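Local coordinates for protein isoprenyl transferase (Campylobacter jejuni, PDB 3UGS) that probably catalyses the magnesium-dependent condensation of isopentenyl diphosphate with an allylic diphosphate to build the long polyprenyl chain of undecaprenyl diphosphate, at residues E193-E198 and K210-E215. Sequence-based numbering, arbitrary orientation.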
loop_
_atom_site.group_PDB
_atom_site.type_symbol
_atom_site.label_atom_id
_atom_site.label_comp_id
_atom_site.label_asym_id
_atom_site.label_seq_id
_atom_site.Cartn_x
_atom_site.Cartn_y
_atom_site.Cartn_z
ATOM N N GLU A 193 5.259 7.783 3.025
ATOM C CA GLU A 193 6.267 8.093 2.019
ATOM C C GLU A 193 7.019 6.818 1.764
ATOM O O GLU A 193 7.237 6.002 2.666
ATOM C CB GLU A 193 7.223 9.191 2.455
ATOM C CG GLU A 193 6.579 10.586 2.544
ATOM C CD GLU A 193 6.073 11.060 1.193
ATOM O OE1 GLU A 193 6.637 10.660 0.159
ATOM O OE2 GLU A 193 5.110 11.840 1.153
ATOM N N ILE A 194 7.361 6.633 0.509
ATOM C CA ILE A 194 7.967 5.384 0.078
ATOM C C ILE A 194 9.312 5.621 -0.564
ATOM O O ILE A 194 9.491 6.548 -1.362
ATOM C CB ILE A 194 7.077 4.623 -0.887
ATOM C CG1 ILE A 194 5.862 4.063 -0.141
ATOM C CG2 ILE A 194 7.826 3.450 -1.482
ATOM C CD1 ILE A 194 4.808 3.534 -1.074
ATOM N N TYR A 195 10.265 4.790 -0.187
ATOM C CA TYR A 195 11.633 4.946 -0.669
ATOM C C TYR A 195 12.293 3.605 -0.959
ATOM O O TYR A 195 12.401 2.750 -0.107
ATOM C CB TYR A 195 12.473 5.798 0.292
ATOM C CG TYR A 195 13.842 6.181 -0.266
ATOM C CD1 TYR A 195 14.003 7.295 -1.099
ATOM C CD2 TYR A 195 14.971 5.408 0.003
ATOM C CE1 TYR A 195 15.242 7.641 -1.634
ATOM C CE2 TYR A 195 16.218 5.744 -0.531
ATOM C CZ TYR A 195 16.342 6.863 -1.348
ATOM O OH TYR A 195 17.553 7.225 -1.880
ATOM N N PHE A 196 12.707 3.462 -2.201
ATOM C CA PHE A 196 13.443 2.280 -2.680
ATOM C C PHE A 196 14.953 2.535 -2.727
ATOM O O PHE A 196 15.425 3.279 -3.560
ATOM C CB PHE A 196 12.999 1.863 -4.085
ATOM C CG PHE A 196 11.543 1.514 -4.186
ATOM C CD1 PHE A 196 11.009 0.429 -3.476
ATOM C CD2 PHE A 196 10.705 2.248 -5.006
ATOM C CE1 PHE A 196 9.662 0.107 -3.573
ATOM C CE2 PHE A 196 9.360 1.916 -5.110
ATOM C CZ PHE A 196 8.838 0.844 -4.393
ATOM N N SER A 197 15.688 1.952 -1.795
ATOM C CA SER A 197 17.164 1.990 -1.854
ATOM C C SER A 197 17.696 0.670 -2.368
ATOM O O SER A 197 17.459 -0.386 -1.777
ATOM C CB SER A 197 17.824 2.323 -0.527
ATOM O OG SER A 197 17.475 1.371 0.457
ATOM N N GLU A 198 18.409 0.756 -3.482
ATOM C CA GLU A 198 18.862 -0.455 -4.194
ATOM C C GLU A 198 20.287 -0.832 -3.770
ATOM O O GLU A 198 21.284 -0.321 -4.255
ATOM C CB GLU A 198 18.720 -0.327 -5.692
ATOM C CG GLU A 198 17.283 -0.055 -6.102
ATOM C CD GLU A 198 17.126 0.213 -7.591
ATOM O OE1 GLU A 198 16.834 1.377 -7.962
ATOM O OE2 GLU A 198 17.300 -0.738 -8.398
ATOM N N LYS A 210 20.676 8.250 7.759
ATOM C CA LYS A 210 20.437 9.665 8.140
ATOM C C LYS A 210 20.009 10.537 6.950
ATOM O O LYS A 210 19.164 11.414 7.052
ATOM C CB LYS A 210 21.683 10.328 8.712
ATOM C CG LYS A 210 22.316 9.640 9.888
ATOM C CD LYS A 210 21.547 9.957 11.145
ATOM C CE LYS A 210 22.392 10.692 12.152
ATOM N NZ LYS A 210 22.112 10.114 13.497
ATOM N N ARG A 211 20.657 10.297 5.834
ATOM C CA ARG A 211 20.399 11.065 4.583
ATOM C C ARG A 211 18.962 10.892 4.050
ATOM O O ARG A 211 18.209 11.843 3.788
ATOM C CB ARG A 211 21.364 10.595 3.506
ATOM C CG ARG A 211 21.702 11.667 2.502
ATOM C CD ARG A 211 21.143 11.361 1.129
ATOM N NE ARG A 211 21.548 10.064 0.587
ATOM C CZ ARG A 211 20.780 9.350 -0.233
ATOM N NH1 ARG A 211 19.598 9.816 -0.595
ATOM N NH2 ARG A 211 21.172 8.170 -0.687
ATOM N N ILE A 212 18.640 9.620 3.898
ATOM C CA ILE A 212 17.302 9.135 3.543
ATOM C C ILE A 212 16.256 9.766 4.474
ATOM O O ILE A 212 15.206 10.262 4.068
ATOM C CB ILE A 212 17.227 7.593 3.645
ATOM C CG1 ILE A 212 17.919 6.947 2.420
ATOM C CG2 ILE A 212 15.771 7.138 3.815
ATOM C CD1 ILE A 212 18.230 5.473 2.568
ATOM N N ILE A 213 16.583 9.747 5.740
ATOM C CA ILE A 213 15.746 10.400 6.750
ATOM C C ILE A 213 15.585 11.917 6.496
ATOM O O ILE A 213 14.516 12.483 6.647
ATOM C CB ILE A 213 16.254 10.151 8.178
ATOM C CG1 ILE A 213 15.730 8.808 8.670
ATOM C CG2 ILE A 213 15.795 11.255 9.114
ATOM C CD1 ILE A 213 16.562 8.170 9.758
ATOM N N LYS A 214 16.693 12.554 6.161
ATOM C CA LYS A 214 16.726 14.029 5.897
ATOM C C LYS A 214 15.839 14.310 4.668
ATOM O O LYS A 214 15.029 15.218 4.612
ATOM C CB LYS A 214 18.151 14.569 5.639
ATOM N N GLU A 215 16.002 13.451 3.695
ATOM C CA GLU A 215 15.234 13.538 2.475
ATOM C C GLU A 215 13.715 13.498 2.750
ATOM O O GLU A 215 12.932 14.342 2.281
ATOM C CB GLU A 215 15.623 12.405 1.522
ATOM C CG GLU A 215 14.917 12.455 0.177
#
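Strand 193-197 carries Tyr195 up to Ile212 on helix 206-218, the axes of strand 193-197 and helix 210-215 passing 10.6 Å apart and running roughly antiparallel (147°). The CA atoms of Tyr195 and Ile212 are 8.2 Å apart. The contact is small and mostly apolar, burying 177 Å² over both segments, and no hydrogen bond spans it. Its centre is the long branch of Ile212, which comes up obliquely to the CE2 corner of the Tyr195 ring: CG1 lies 3.6 Å from Tyr195 CE2, and the terminal CD1 sits 3.7 Å from the same carbon while also nearing CD2. With CG anti to the backbone N (chi1 -171°), the Tyr195 ring extends roughly across the helix direction and carries the hydroxyl to Arg211. There Arg211 NH1 approaches Tyr195 OH at 3.5 Å, the oxygen lying at the edge of the guanidinium near its plane. The planes of ring and guanidinium stand 73° apart. This is proximity without a hydrogen bond; the firmer polar partner of Arg211 is Glu208, one turn back, in a salt bridge through NH2. Farther along the strand Ser197 makes a lighter contact, its CB 4.4 Å from Ile212 CD1, while its OG makes a weak hydrogen bond to the carbonyl of Arg174, a substrate-binding residue. Glu193, by similarity a magnesium ligand, begins the same strand and forms a salt bridge with Arg180 of the second subunit. Strand 193-197 is the outermost strand at one end of the parallel sheet within the chain, but backbone hydrogen bonds of Ile194 join it to the second subunit of the homodimer; packing of the helix that follows it against one face is characteristic of the alpha/beta fold of cis-prenyltransferases.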